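Long-range contact in glucose-binding protein (Thermus thermophilus HB27, PDB 2B3F), which binds glucose or galactose and probably delivers the sugar to a binding-protein-dependent transport system: residues 185-190 with 341-346. Sequence-based numbering, arbitrary orientation.
Sequences DWNNLW and RIVGSL
The indole of W186 drops from the helix into a hollow of the 341-346 chain, between the V343 side chain and L346. The ring reaches across to the chain edge-on because chi1 (170°) turns CG away from the backbone N. Its NE1 donates to G344 O at 2.9 Å, nearly in the ring plane and in the carbonyl plane, although the hydrogen bond is bent, with an N-H...O angle of 143°. On one flank of that bond V343 is the bump: its CB sits 3.8 Å from W186 CD1, coming in obliquely, with CG2 close behind. On the other, the benzene end closes on L346, W186 CH2 lying 4.0 Å from L346 CB. G344, lacking a side chain, presents just backbone to the indole edge. This is the C-terminal end of helix 166-190 packing against strand 341-344, which runs parallel to strand 272-280 in a mixed sheet of this periplasmic binding protein; the L346 side chain lies about 11 Å from the bound galactose. One turn on, W190 puts its NE1 over the centre of the W186 ring, 3.3 Å above its plane, while its far end meets the fork of L346: W190 CH2 is 3.7 Å from both L346 CD1 and L346 CD2. F356 meets the W190 ring edge-to-face and also touches L346. Replacing W186 by an alanine is likely to leave G344 O without this donor and to open a gap between V343, L346 and the W190 ring. Near the strand's start, R341 bends at chi2 (76°), and its NH2 forms a salt bridge with D184, just before the helix segment.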
ATOM      1  N   ASP A 185      19.148  -6.008   1.857  1.00 20.59           N
ATOM      2  CA  ASP A 185      18.908  -7.211   1.051  1.00 20.29           C
ATOM      3  C   ASP A 185      17.481  -7.248   0.493  1.00 19.22           C
ATOM      4  O   ASP A 185      17.280  -7.775  -0.599  1.00 18.80           O
ATOM      5  CB  ASP A 185      19.237  -8.499   1.809  1.00 21.14           C
ATOM      6  CG  ASP A 185      20.673  -8.957   1.598  1.00 22.46           C
ATOM      7  OD1 ASP A 185      21.358  -8.466   0.677  1.00 23.58           O
ATOM      8  OD2 ASP A 185      21.105  -9.826   2.371  1.00 25.74           O
ATOM      9  N   TRP A 186      16.517  -6.666   1.210  1.00 19.02           N
ATOM     10  CA  TRP A 186      15.191  -6.389   0.600  1.00 18.65           C
ATOM     11  C   TRP A 186      15.373  -5.621  -0.710  1.00 17.91           C
ATOM     12  O   TRP A 186      14.888  -6.034  -1.766  1.00 17.13           O
ATOM     13  CB  TRP A 186      14.250  -5.657   1.568  1.00 18.13           C
ATOM     14  CG  TRP A 186      12.999  -5.153   0.912  1.00 17.81           C
ATOM     15  CD1 TRP A 186      12.726  -3.870   0.537  1.00 17.72           C
ATOM     16  CD2 TRP A 186      11.850  -5.929   0.551  1.00 16.46           C
ATOM     17  NE1 TRP A 186      11.492  -3.803  -0.060  1.00 16.91           N
ATOM     18  CE2 TRP A 186      10.924  -5.051  -0.055  1.00 16.41           C
ATOM     19  CE3 TRP A 186      11.528  -7.286   0.661  1.00 17.55           C
ATOM     20  CZ2 TRP A 186       9.681  -5.482  -0.543  1.00 17.37           C
ATOM     21  CZ3 TRP A 186      10.289  -7.721   0.181  1.00 16.75           C
ATOM     22  CH2 TRP A 186       9.376  -6.815  -0.406  1.00 16.57           C
ATOM     23  N   ASN A 187      16.107  -4.508  -0.668  1.00 18.88           N
ATOM     24  CA  ASN A 187      16.351  -3.715  -1.881  1.00 19.50           C
ATOM     25  C   ASN A 187      17.078  -4.501  -2.959  1.00 19.37           C
ATOM     26  O   ASN A 187      16.849  -4.295  -4.167  1.00 18.99           O
ATOM     27  CB  ASN A 187      17.143  -2.432  -1.561  1.00 20.10           C
ATOM     28  CG  ASN A 187      16.327  -1.410  -0.745  1.00 21.76           C
ATOM     29  OD1 ASN A 187      15.116  -1.561  -0.562  1.00 22.54           O
ATOM     30  ND2 ASN A 187      16.995  -0.363  -0.257  1.00 21.15           N
ATOM     31  N   ASN A 188      17.926  -5.427  -2.526  1.00 19.89           N
ATOM     32  CA  ASN A 188      18.702  -6.232  -3.464  1.00 20.23           C
ATOM     33  C   ASN A 188      17.875  -7.248  -4.248  1.00 20.02           C
ATOM     34  O   ASN A 188      18.310  -7.691  -5.312  1.00 20.76           O
ATOM     35  CB  ASN A 188      19.870  -6.913  -2.758  1.00 20.60           C
ATOM     36  CG  ASN A 188      20.984  -5.932  -2.394  1.00 22.93           C
ATOM     37  OD1 ASN A 188      21.123  -4.877  -3.020  1.00 24.79           O
ATOM     38  ND2 ASN A 188      21.768  -6.275  -1.368  1.00 22.95           N
ATOM     39  N   LEU A 189      16.682  -7.588  -3.765  1.00 18.91           N
ATOM     40  CA  LEU A 189      15.796  -8.428  -4.570  1.00 19.46           C
ATOM     41  C   LEU A 189      15.386  -7.709  -5.844  1.00 19.47           C
ATOM     42  O   LEU A 189      15.275  -8.331  -6.904  1.00 20.96           O
ATOM     43  CB  LEU A 189      14.532  -8.831  -3.793  1.00 18.60           C
ATOM     44  CG  LEU A 189      14.706  -9.730  -2.580  1.00 19.51           C
ATOM     45  CD1 LEU A 189      13.390  -9.823  -1.795  1.00 18.99           C
ATOM     46  CD2 LEU A 189      15.192 -11.115  -2.996  1.00 20.18           C
ATOM     47  N   TRP A 190      15.164  -6.401  -5.740  1.00 19.57           N
ATOM     48  CA  TRP A 190      14.448  -5.656  -6.782  1.00 20.10           C
ATOM     49  C   TRP A 190      15.381  -5.071  -7.840  1.00 21.15           C
ATOM     50  O   TRP A 190      14.934  -4.737  -8.932  1.00 20.56           O
ATOM     51  CB  TRP A 190      13.533  -4.603  -6.118  1.00 19.04           C
ATOM     52  CG  TRP A 190      12.746  -5.295  -5.079  1.00 18.30           C
ATOM     53  CD1 TRP A 190      12.807  -5.105  -3.738  1.00 17.20           C
ATOM     54  CD2 TRP A 190      11.832  -6.378  -5.290  1.00 16.70           C
ATOM     55  NE1 TRP A 190      11.977  -5.983  -3.098  1.00 17.84           N
ATOM     56  CE2 TRP A 190      11.378  -6.790  -4.028  1.00 18.42           C
ATOM     57  CE3 TRP A 190      11.358  -7.037  -6.427  1.00 17.46           C
ATOM     58  CZ2 TRP A 190      10.478  -7.835  -3.866  1.00 17.40           C
ATOM     59  CZ3 TRP A 190      10.460  -8.066  -6.265  1.00 16.77           C
ATOM     60  CH2 TRP A 190      10.027  -8.456  -4.997  1.00 17.42           C
ATOM     61  N   ARG A 341      14.627   4.578   8.140  1.00 19.15           N
ATOM     62  CA  ARG A 341      15.112   4.119   6.861  1.00 19.28           C
ATOM     63  C   ARG A 341      13.896   3.771   6.006  1.00 18.70           C
ATOM     64  O   ARG A 341      13.002   3.075   6.488  1.00 18.82           O
ATOM     65  CB  ARG A 341      15.955   2.861   7.069  1.00 19.59           C
ATOM     66  CG  ARG A 341      16.311   2.092   5.827  1.00 20.49           C
ATOM     67  CD  ARG A 341      17.407   2.750   5.033  1.00 23.42           C
ATOM     68  NE  ARG A 341      17.713   2.019   3.802  1.00 24.47           N
ATOM     69  CZ  ARG A 341      18.578   1.003   3.687  1.00 25.98           C
ATOM     70  NH1 ARG A 341      19.276   0.552   4.721  1.00 27.04           N
ATOM     71  NH2 ARG A 341      18.748   0.432   2.493  1.00 28.66           N
ATOM     72  N   ILE A 342      13.878   4.250   4.767  1.00 18.50           N
ATOM     73  CA  ILE A 342      12.742   4.048   3.862  1.00 17.91           C
ATOM     74  C   ILE A 342      13.070   2.964   2.843  1.00 18.17           C
ATOM     75  O   ILE A 342      14.134   2.973   2.214  1.00 18.43           O
ATOM     76  CB  ILE A 342      12.370   5.352   3.103  1.00 17.83           C
ATOM     77  CG1 ILE A 342      12.166   6.524   4.065  1.00 18.42           C
ATOM     78  CG2 ILE A 342      11.133   5.146   2.240  1.00 18.12           C
ATOM     79  CD1 ILE A 342      11.228   6.260   5.166  1.00 20.19           C
ATOM     80  N   VAL A 343      12.151   2.008   2.686  1.00 16.98           N
ATOM     81  CA  VAL A 343      12.194   1.081   1.547  1.00 16.39           C
ATOM     82  C   VAL A 343      10.802   1.053   0.930  1.00 15.25           C
ATOM     83  O   VAL A 343       9.858   1.613   1.505  1.00 15.31           O
ATOM     84  CB  VAL A 343      12.602  -0.371   1.962  1.00 16.42           C
ATOM     85  CG1 VAL A 343      13.979  -0.385   2.666  1.00 16.96           C
ATOM     86  CG2 VAL A 343      11.546  -0.999   2.861  1.00 17.68           C
ATOM     87  N   GLY A 344      10.691   0.400  -0.224  1.00 15.15           N
ATOM     88  CA  GLY A 344       9.433   0.389  -0.972  1.00 14.64           C
ATOM     89  C   GLY A 344       8.698  -0.935  -0.842  1.00 14.99           C
ATOM     90  O   GLY A 344       9.310  -1.998  -0.679  1.00 14.78           O
ATOM     91  N   SER A 345       7.377  -0.837  -0.948  1.00 13.85           N
ATOM     92  CA  SER A 345       6.494  -2.005  -1.046  1.00 13.66           C
ATOM     93  C   SER A 345       6.539  -2.705  -2.393  1.00 13.53           C
ATOM     94  O   SER A 345       6.588  -2.065  -3.441  1.00 13.16           O
ATOM     95  CB  SER A 345       5.055  -1.561  -0.766  1.00 13.17           C
ATOM     96  OG  SER A 345       4.125  -2.625  -0.927  1.00 12.29           O
ATOM     97  N   LEU A 346       6.472  -4.042  -2.347  1.00 12.70           N
ATOM     98  CA  LEU A 346       6.214  -4.870  -3.528  1.00 13.42           C
ATOM     99  C   LEU A 346       4.733  -4.892  -3.890  1.00 13.24           C
ATOM    100  O   LEU A 346       4.342  -4.680  -5.044  1.00 13.57           O
ATOM    101  CB  LEU A 346       6.652  -6.324  -3.247  1.00 13.17           C
ATOM    102  CG  LEU A 346       6.129  -7.424  -4.179  1.00 13.67           C
ATOM    103  CD1 LEU A 346       6.612  -7.194  -5.601  1.00 14.51           C
ATOM    104  CD2 LEU A 346       6.579  -8.787  -3.669  1.00 13.28           C
TER